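PDB 3P09: beta-lactamase from Francisella tularensis subsp. tularensis, which probably hydrolyses the beta-lactam ring of antibiotics to substituted beta-amino acids, as a class A beta-lactamase. Local coordinates for residues Glu163-Ser171 and Thr230-Ala238; Lys38-Thr46 and Pro178-Tyr186. One frame throughout, in Å; residues are numbered along the deposited sequence. Where two conformers were deposited one is given.

Interaction 1. Residues Glu163-Ser171 and Thr230-Ala238. With SO4 (sulfate ion), chain F.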
loop_
_atom_site.group_PDB
_atom_site.type_symbol
_atom_site.label_atom_id
_atom_site.label_comp_id
_atom_site.label_asym_id
_atom_site.label_seq_id
_atom_site.Cartn_x
_atom_site.Cartn_y
_atom_site.Cartn_z
ATOM N N GLU A 163 -10.136 -10.444 6.941
ATOM C CA GLU A 163 -11.202 -9.592 7.483
ATOM C C GLU A 163 -10.974 -8.098 7.198
ATOM O O GLU A 163 -11.930 -7.345 7.060
ATOM C CB GLU A 163 -11.398 -9.830 8.988
ATOM C CG GLU A 163 -12.533 -9.000 9.583
ATOM C CD GLU A 163 -12.850 -9.340 11.029
ATOM O OE1 GLU A 163 -12.003 -9.962 11.707
ATOM O OE2 GLU A 163 -13.960 -8.978 11.489
ATOM N N ILE A 164 -9.711 -7.685 7.104
ATOM C CA ILE A 164 -9.360 -6.295 6.784
ATOM C C ILE A 164 -10.063 -5.815 5.515
ATOM O O ILE A 164 -10.269 -4.618 5.320
ATOM C CB ILE A 164 -7.821 -6.119 6.614
ATOM C CG1 ILE A 164 -7.444 -4.672 6.267
ATOM C CG2 ILE A 164 -7.287 -7.012 5.483
ATOM C CD1 ILE A 164 -7.535 -3.704 7.376
ATOM N N ASN A 165 -10.430 -6.748 4.646
ATOM C CA ASN A 165 -11.014 -6.390 3.356
ATOM C C ASN A 165 -12.478 -5.957 3.408
ATOM O O ASN A 165 -13.012 -5.430 2.428
ATOM C CB ASN A 165 -10.867 -7.556 2.376
ATOM C CG ASN A 165 -9.430 -7.798 1.996
ATOM O OD1 ASN A 165 -8.726 -6.875 1.614
ATOM N ND2 ASN A 165 -8.981 -9.029 2.126
ATOM N N TYR A 166 -13.129 -6.188 4.540
ATOM C CA TYR A 166 -14.565 -5.949 4.644
ATOM C C TYR A 166 -14.848 -4.629 5.316
ATOM O O TYR A 166 -14.409 -4.376 6.437
ATOM C CB TYR A 166 -15.239 -7.059 5.431
ATOM C CG TYR A 166 -14.695 -8.418 5.086
ATOM C CD1 TYR A 166 -14.384 -8.748 3.775
ATOM C CD2 TYR A 166 -14.475 -9.368 6.078
ATOM C CE1 TYR A 166 -13.861 -9.992 3.453
ATOM C CE2 TYR A 166 -13.968 -10.619 5.768
ATOM C CZ TYR A 166 -13.664 -10.921 4.454
ATOM O OH TYR A 166 -13.159 -12.163 4.157
ATOM N N THR A 167 -15.566 -3.769 4.610
ATOM C CA THR A 167 -15.873 -2.460 5.148
ATOM C C THR A 167 -17.361 -2.224 5.015
ATOM O O THR A 167 -18.095 -3.055 4.473
ATOM C CB THR A 167 -15.121 -1.334 4.377
ATOM O OG1 THR A 167 -15.430 -1.406 2.976
ATOM C CG2 THR A 167 -13.611 -1.469 4.555
ATOM N N GLN A 168 -17.809 -1.082 5.513
ATOM C CA GLN A 168 -19.171 -0.637 5.269
ATOM C C GLN A 168 -19.083 0.792 4.766
ATOM O O GLN A 168 -18.183 1.535 5.169
ATOM C CB GLN A 168 -20.006 -0.722 6.544
ATOM C CG GLN A 168 -20.001 -2.103 7.192
ATOM C CD GLN A 168 -20.730 -3.151 6.365
ATOM O OE1 GLN A 168 -21.458 -2.823 5.427
ATOM N NE2 GLN A 168 -20.538 -4.421 6.713
ATOM N N PRO A 169 -20.005 1.180 3.878
ATOM C CA PRO A 169 -19.954 2.483 3.209
ATOM C C PRO A 169 -19.777 3.672 4.158
ATOM O O PRO A 169 -19.027 4.577 3.829
ATOM C CB PRO A 169 -21.309 2.559 2.500
ATOM C CG PRO A 169 -21.688 1.133 2.263
ATOM C CD PRO A 169 -21.175 0.385 3.457
ATOM N N HIS A 170 -20.431 3.673 5.316
ATOM C CA HIS A 170 -20.404 4.860 6.172
ATOM C C HIS A 170 -19.502 4.736 7.389
ATOM O O HIS A 170 -19.492 5.608 8.247
ATOM C CB HIS A 170 -21.815 5.238 6.584
ATOM C CG HIS A 170 -22.683 5.593 5.423
ATOM N ND1 HIS A 170 -22.235 6.370 4.376
ATOM C CD2 HIS A 170 -23.957 5.250 5.119
ATOM C CE1 HIS A 170 -23.202 6.507 3.487
ATOM N NE2 HIS A 170 -24.257 5.835 3.914
ATOM N N SER A 171 -18.738 3.657 7.453
ATOM C CA SER A 171 -17.798 3.469 8.550
ATOM C C SER A 171 -16.363 3.632 8.056
ATOM O O SER A 171 -16.006 3.156 6.972
ATOM C CB SER A 171 -17.972 2.078 9.157
ATOM O OG SER A 171 -16.942 1.806 10.090
ATOM N N THR A 230 -0.102 -2.541 -3.835
ATOM C CA THR A 230 -1.483 -2.511 -4.295
ATOM C C THR A 230 -2.455 -2.952 -3.206
ATOM O O THR A 230 -2.054 -3.407 -2.129
ATOM C CB THR A 230 -1.674 -3.415 -5.530
ATOM O OG1 THR A 230 -1.276 -4.753 -5.196
ATOM C CG2 THR A 230 -0.820 -2.917 -6.678
ATOM N N GLY A 231 -3.742 -2.793 -3.489
ATOM C CA GLY A 231 -4.767 -3.304 -2.604
ATOM C C GLY A 231 -5.998 -3.585 -3.432
ATOM O O GLY A 231 -6.372 -2.791 -4.295
ATOM N N THR A 232 -6.633 -4.720 -3.168
ATOM C CA THR A 232 -7.821 -5.111 -3.899
ATOM C C THR A 232 -8.767 -5.843 -2.940
ATOM O O THR A 232 -8.534 -7.009 -2.625
ATOM C CB THR A 232 -7.439 -6.046 -5.072
ATOM O OG1 THR A 232 -6.276 -5.531 -5.741
ATOM C CG2 THR A 232 -8.570 -6.135 -6.052
ATOM N N CYS A 233 -9.814 -5.171 -2.455
ATOM C CA CYS A 233 -10.681 -5.787 -1.440
ATOM C C CYS A 233 -11.510 -6.966 -1.948
ATOM O O CYS A 233 -11.784 -7.917 -1.196
ATOM C CB CYS A 233 -11.612 -4.750 -0.773
ATOM S SG CYS A 233 -10.767 -3.743 0.475
ATOM N N GLY A 234 -11.941 -6.880 -3.203
ATOM C CA GLY A 234 -12.879 -7.840 -3.755
ATOM C C GLY A 234 -14.315 -7.469 -3.438
ATOM O O GLY A 234 -15.233 -8.272 -3.623
ATOM N N GLN A 235 -14.512 -6.252 -2.941
ATOM C CA GLN A 235 -15.852 -5.704 -2.805
ATOM C C GLN A 235 -15.795 -4.189 -2.952
ATOM O O GLN A 235 -14.723 -3.599 -2.840
ATOM C CB GLN A 235 -16.472 -6.097 -1.467
ATOM C CG GLN A 235 -15.627 -5.751 -0.263
ATOM C CD GLN A 235 -16.432 -5.736 1.027
ATOM O OE1 GLN A 235 -17.284 -6.598 1.258
ATOM N NE2 GLN A 235 -16.169 -4.739 1.873
ATOM N N TYR A 236 -16.951 -3.580 -3.205
ATOM C CA TYR A 236 -17.066 -2.137 -3.435
ATOM C C TYR A 236 -16.058 -1.640 -4.468
ATOM O O TYR A 236 -15.542 -0.518 -4.361
ATOM C CB TYR A 236 -16.938 -1.354 -2.125
ATOM C CG TYR A 236 -18.050 -1.650 -1.151
ATOM C CD1 TYR A 236 -19.357 -1.234 -1.405
ATOM C CD2 TYR A 236 -17.800 -2.354 0.022
ATOM C CE1 TYR A 236 -20.384 -1.512 -0.513
ATOM C CE2 TYR A 236 -18.820 -2.635 0.919
ATOM C CZ TYR A 236 -20.105 -2.216 0.649
ATOM O OH TYR A 236 -21.109 -2.496 1.550
ATOM N N ALA A 237 -15.791 -2.484 -5.462
ATOM C CA ALA A 237 -14.839 -2.179 -6.531
ATOM C C ALA A 237 -13.510 -1.633 -6.004
ATOM O O ALA A 237 -12.778 -0.978 -6.741
ATOM C CB ALA A 237 -15.462 -1.194 -7.524
ATOM N N ALA A 238 -13.186 -1.906 -4.739
ATOM C CA ALA A 238 -12.038 -1.245 -4.108
ATOM C C ALA A 238 -10.737 -1.675 -4.758
ATOM O O ALA A 238 -10.361 -2.851 -4.715
ATOM C CB ALA A 238 -12.002 -1.507 -2.591
HETATM S S SO4 F . -3.731 -7.132 -3.798
HETATM O O1 SO4 F . -4.307 -7.153 -5.125
HETATM O O2 SO4 F . -4.783 -7.130 -2.787
HETATM O O3 SO4 F . -2.917 -8.317 -3.650
HETATM O O4 SO4 F . -2.933 -5.930 -3.638
HETATM O O HOH W 1 -14.102 -3.095 1.353
HETATM O O HOH W 2 -20.841 -4.369 3.406
#
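C233, Q235 and Y236 meet N165, T167 and P169 where part of the omega loop, by family resemblance, lies beside the turn after strand 225-232. A sulfate, probably from the crystallisation liquor, sits where class A enzymes are thought to hold the substrate carboxylate: T230 OG1 donates to its O4 (2.6 Å) and T232 OG1 to its O1 (2.6 Å); S125 bonds it too. The SG of C233 sits 3.4 Å from N165 O. With Q235 CG between the backbone N and carbonyl carbon (chi1 54°), the extended chain carries the amide to the loop backbone. Q235 NE2 and T167 N are 3.0 Å apart, both donors, and a water mediates instead: it accepts from Q235 NE2 (2.7 Å), donates to N165 O (2.8 Å) and bonds T167 OG1. Y236, in the type I' turn 235-238, runs past T167 in the opposite direction and brings its OH 3.5 Å from CD of P169, the two side chains crossing at about a right angle. A second water, in the plane of the Y236 ring, lies 2.7 Å from Y236 OH. Water and van der Waals contact thus join loop to turn, beside C233, which is tied covalently to C63, not to the loop.

Interaction 2. Residues Lys38-Thr46 and Pro178-Tyr186. With SO4 (sulfate ion), chain D; SO4 (sulfate ion), chain G.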
loop_
_atom_site.group_PDB
_atom_site.type_symbol
_atom_site.label_atom_id
_atom_site.label_comp_id
_atom_site.label_asym_id
_atom_site.label_seq_id
_atom_site.Cartn_x
_atom_site.Cartn_y
_atom_site.Cartn_z
ATOM N N LYS A 38 -15.867 6.694 -6.539
ATOM C CA LYS A 38 -15.027 7.813 -6.134
ATOM C C LYS A 38 -13.563 7.465 -6.344
ATOM O O LYS A 38 -13.133 6.349 -6.042
ATOM C CB LYS A 38 -15.267 8.138 -4.659
ATOM C CG LYS A 38 -16.644 8.725 -4.375
ATOM C CD LYS A 38 -16.595 10.241 -4.328
ATOM C CE LYS A 38 -17.990 10.829 -4.386
ATOM N NZ LYS A 38 -17.954 12.290 -4.677
ATOM N N ILE A 39 -12.801 8.418 -6.866
ATOM C CA ILE A 39 -11.366 8.229 -6.981
ATOM C C ILE A 39 -10.666 9.233 -6.065
ATOM O O ILE A 39 -11.102 10.376 -5.937
ATOM C CB ILE A 39 -10.891 8.395 -8.427
ATOM C CG1 ILE A 39 -9.442 7.920 -8.565
ATOM C CG2 ILE A 39 -11.025 9.847 -8.860
ATOM C CD1 ILE A 39 -9.248 6.832 -9.569
ATOM N N GLY A 40 -9.603 8.792 -5.402
ATOM C CA GLY A 40 -8.890 9.641 -4.464
ATOM C C GLY A 40 -7.427 9.656 -4.850
ATOM O O GLY A 40 -6.849 8.608 -5.136
ATOM N N ILE A 41 -6.835 10.845 -4.858
ATOM C CA ILE A 41 -5.500 11.060 -5.394
ATOM C C ILE A 41 -4.701 11.963 -4.451
ATOM O O ILE A 41 -5.205 12.987 -3.984
ATOM C CB ILE A 41 -5.563 11.812 -6.760
ATOM C CG1 ILE A 41 -6.433 11.075 -7.790
ATOM C CG2 ILE A 41 -4.162 12.093 -7.295
ATOM C CD1 ILE A 41 -6.055 9.658 -8.025
ATOM N N TYR A 42 -3.460 11.598 -4.165
ATOM C CA TYR A 42 -2.580 12.526 -3.477
ATOM C C TYR A 42 -1.156 12.331 -3.945
ATOM O O TYR A 42 -0.702 11.196 -4.107
ATOM C CB TYR A 42 -2.664 12.347 -1.962
ATOM C CG TYR A 42 -2.122 13.542 -1.187
ATOM C CD1 TYR A 42 -0.886 13.489 -0.567
ATOM C CD2 TYR A 42 -2.858 14.721 -1.083
ATOM C CE1 TYR A 42 -0.397 14.566 0.139
ATOM C CE2 TYR A 42 -2.372 15.804 -0.380
ATOM C CZ TYR A 42 -1.138 15.720 0.224
ATOM O OH TYR A 42 -0.635 16.785 0.926
ATOM N N THR A 43 -0.447 13.432 -4.176
ATOM C CA THR A 43 0.980 13.340 -4.486
ATOM C C THR A 43 1.771 14.112 -3.450
ATOM O O THR A 43 1.285 15.102 -2.897
ATOM C CB THR A 43 1.316 13.957 -5.828
ATOM O OG1 THR A 43 1.071 15.369 -5.757
ATOM C CG2 THR A 43 0.475 13.350 -6.913
ATOM N N LEU A 44 2.996 13.676 -3.191
ATOM C CA LEU A 44 3.814 14.339 -2.195
ATOM C C LEU A 44 5.200 14.548 -2.765
ATOM O O LEU A 44 5.852 13.588 -3.170
ATOM C CB LEU A 44 3.904 13.491 -0.935
ATOM C CG LEU A 44 3.441 14.109 0.373
ATOM C CD1 LEU A 44 4.039 13.316 1.506
ATOM C CD2 LEU A 44 3.863 15.552 0.457
ATOM N N ASN A 45 5.635 15.804 -2.792
ATOM C CA ASN A 45 6.968 16.174 -3.257
ATOM C C ASN A 45 7.953 16.373 -2.111
ATOM O O ASN A 45 7.572 16.456 -0.943
ATOM C CB ASN A 45 6.905 17.446 -4.109
ATOM C CG ASN A 45 6.915 17.153 -5.596
ATOM O OD1 ASN A 45 5.864 17.042 -6.232
ATOM N ND2 ASN A 45 8.110 17.024 -6.161
ATOM N N THR A 46 9.227 16.472 -2.459
ATOM C CA THR A 46 10.283 16.537 -1.461
ATOM C C THR A 46 10.366 17.903 -0.773
ATOM O O THR A 46 10.723 18.904 -1.390
ATOM C CB THR A 46 11.640 16.162 -2.083
ATOM O OG1 THR A 46 11.912 17.031 -3.190
ATOM C CG2 THR A 46 11.614 14.703 -2.574
ATOM N N PRO A 178 -6.450 9.155 0.830
ATOM C CA PRO A 178 -5.292 9.291 -0.061
ATOM C C PRO A 178 -4.168 10.109 0.589
ATOM O O PRO A 178 -3.000 9.772 0.462
ATOM C CB PRO A 178 -5.871 10.013 -1.279
ATOM C CG PRO A 178 -7.344 9.605 -1.305
ATOM C CD PRO A 178 -7.716 9.543 0.173
ATOM N N LYS A 179 -4.520 11.160 1.313
ATOM C CA LYS A 179 -3.501 12.005 1.928
ATOM C C LYS A 179 -2.699 11.229 2.971
ATOM O O LYS A 179 -1.468 11.226 2.954
ATOM C CB LYS A 179 -4.162 13.253 2.549
ATOM C CG LYS A 179 -3.197 14.305 3.067
ATOM C CD LYS A 179 -3.961 15.515 3.602
ATOM C CE LYS A 179 -3.004 16.552 4.182
ATOM N NZ LYS A 179 -3.707 17.747 4.735
ATOM N N ALA A 180 -3.400 10.542 3.870
ATOM C CA ALA A 180 -2.738 9.877 4.979
ATOM C C ALA A 180 -1.817 8.765 4.492
ATOM O O ALA A 180 -0.667 8.651 4.936
ATOM C CB ALA A 180 -3.771 9.329 5.989
ATOM N N ILE A 181 -2.327 7.941 3.587
ATOM C CA ILE A 181 -1.589 6.762 3.159
ATOM C C ILE A 181 -0.391 7.156 2.302
ATOM O O ILE A 181 0.628 6.487 2.327
ATOM C CB ILE A 181 -2.476 5.762 2.403
ATOM C CG1 ILE A 181 -1.818 4.380 2.408
ATOM C CG2 ILE A 181 -2.765 6.256 0.975
ATOM C CD1 ILE A 181 -1.733 3.787 3.810
ATOM N N THR A 182 -0.501 8.276 1.588
ATOM C CA THR A 182 0.577 8.745 0.717
ATOM C C THR A 182 1.674 9.434 1.532
ATOM O O THR A 182 2.855 9.223 1.287
ATOM C CB THR A 182 0.040 9.697 -0.397
ATOM O OG1 THR A 182 -0.895 8.990 -1.210
ATOM C CG2 THR A 182 1.162 10.200 -1.304
ATOM N N LYS A 183 1.288 10.271 2.490
ATOM C CA LYS A 183 2.255 10.794 3.454
ATOM C C LYS A 183 2.987 9.634 4.159
ATOM O O LYS A 183 4.188 9.709 4.418
ATOM C CB LYS A 183 1.570 11.720 4.473
ATOM C CG LYS A 183 1.117 13.065 3.876
ATOM C CD LYS A 183 0.781 14.114 4.948
ATOM C CE LYS A 183 -0.064 13.535 6.046
ATOM N NZ LYS A 183 -0.132 14.435 7.244
ATOM N N ASP A 184 2.268 8.553 4.449
ATOM C CA ASP A 184 2.877 7.404 5.133
ATOM C C ASP A 184 3.993 6.754 4.324
ATOM O O ASP A 184 5.065 6.475 4.849
ATOM C CB ASP A 184 1.838 6.324 5.436
ATOM C CG ASP A 184 0.902 6.709 6.562
ATOM O OD1 ASP A 184 1.208 7.677 7.300
ATOM O OD2 ASP A 184 -0.137 6.031 6.710
ATOM N N ILE A 185 3.726 6.477 3.055
ATOM C CA ILE A 185 4.726 5.774 2.253
ATOM C C ILE A 185 5.931 6.682 2.028
ATOM O O ILE A 185 7.068 6.222 2.013
ATOM C CB ILE A 185 4.141 5.248 0.912
ATOM C CG1 ILE A 185 5.010 4.108 0.363
ATOM C CG2 ILE A 185 4.007 6.368 -0.109
ATOM C CD1 ILE A 185 4.366 3.361 -0.814
ATOM N N TYR A 186 5.685 7.978 1.882
ATOM C CA TYR A 186 6.785 8.931 1.679
ATOM C C TYR A 186 7.636 9.015 2.937
ATOM O O TYR A 186 8.867 9.014 2.880
ATOM C CB TYR A 186 6.237 10.327 1.364
ATOM C CG TYR A 186 7.320 11.311 0.979
ATOM C CD1 TYR A 186 7.952 12.096 1.937
ATOM C CD2 TYR A 186 7.725 11.439 -0.345
ATOM C CE1 TYR A 186 8.957 13.000 1.581
ATOM C CE2 TYR A 186 8.727 12.325 -0.708
ATOM C CZ TYR A 186 9.336 13.104 0.256
ATOM O OH TYR A 186 10.324 13.984 -0.118
HETATM S S SO4 D . -2.286 19.843 0.889
HETATM O O1 SO4 D . -1.681 19.941 -0.438
HETATM O O2 SO4 D . -3.587 20.506 0.885
HETATM O O3 SO4 D . -2.471 18.444 1.256
HETATM O O4 SO4 D . -1.417 20.489 1.867
HETATM S S SO4 G . -19.997 15.546 -4.531
HETATM O O1 SO4 G . -19.577 14.839 -5.742
HETATM O O2 SO4 G . -21.298 16.174 -4.755
HETATM O O3 SO4 G . -20.104 14.597 -3.426
HETATM O O4 SO4 G . -19.017 16.581 -4.203
#
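Helix-on-sheet packing brings Y42 and L44 of strand 38-44 against P178, K179, T182 and Y186 on one side of helix 178-190. The short segment axes approach to 7.4 Å and cross at -34°, running roughly the same way. At the start of the helix the proline ring fits against bare backbone: P178 CG lies 3.5 Å from G40 CA, where the glycine has no side chain to bar it. Y42 is gripped next. K179 CG, anti to its own backbone N (chi1 -173°), sits over one face of the phenol as a CH-pi contact, 3.9 Å from the ring centroid and 16° off the normal. T182 CG2 comes to the same ring at its edge, in plane. Also at the edge is a sulfate, probably from the crystallisation liquor, whose O3 takes a very short 2.5 Å hydrogen bond from Y42 OH. In the alpha/beta domain of the beta-lactamase fold this helix is sandwiched, with I181 and I185 reaching V242 of the sheet and F68 of helix 66-80. The hydroxyl of T182 is turned back into its own helix: OG1 donates to P178 O (2.8 Å) from the opposite face of the carbonyl to T182 N, leaving the methyl for the strand. Farther along, L44 CD1 drops into the notch between K183 CA (3.7 Å) and Y186 CB (3.7 Å), the leucine side chain crossing that of Y186 at about a right angle.

How the interactions relate
Both interactions reach the same five-stranded antiparallel sheet, but on different strands: 225-232 leads into interaction 1, while 38-44, used by interaction 2, is separated from it by strands 239-246 and 253-260. Their centres lie 18 Å apart and their nearest atoms about 7 Å. The segments alternate along the chain, and from 163-171, part of the omega loop by family resemblance, it is a short run through strand 175-176 into helix 178-190. Interaction 1 borders the probable active site, with its sulfate and the C63-C233 disulfide. Interaction 2 lies within the alpha/beta domain, its centre 11 Å from the chain's, against 14 Å, and its helix also touches helix 66-80, which in class A enzymes follows the catalytic serine.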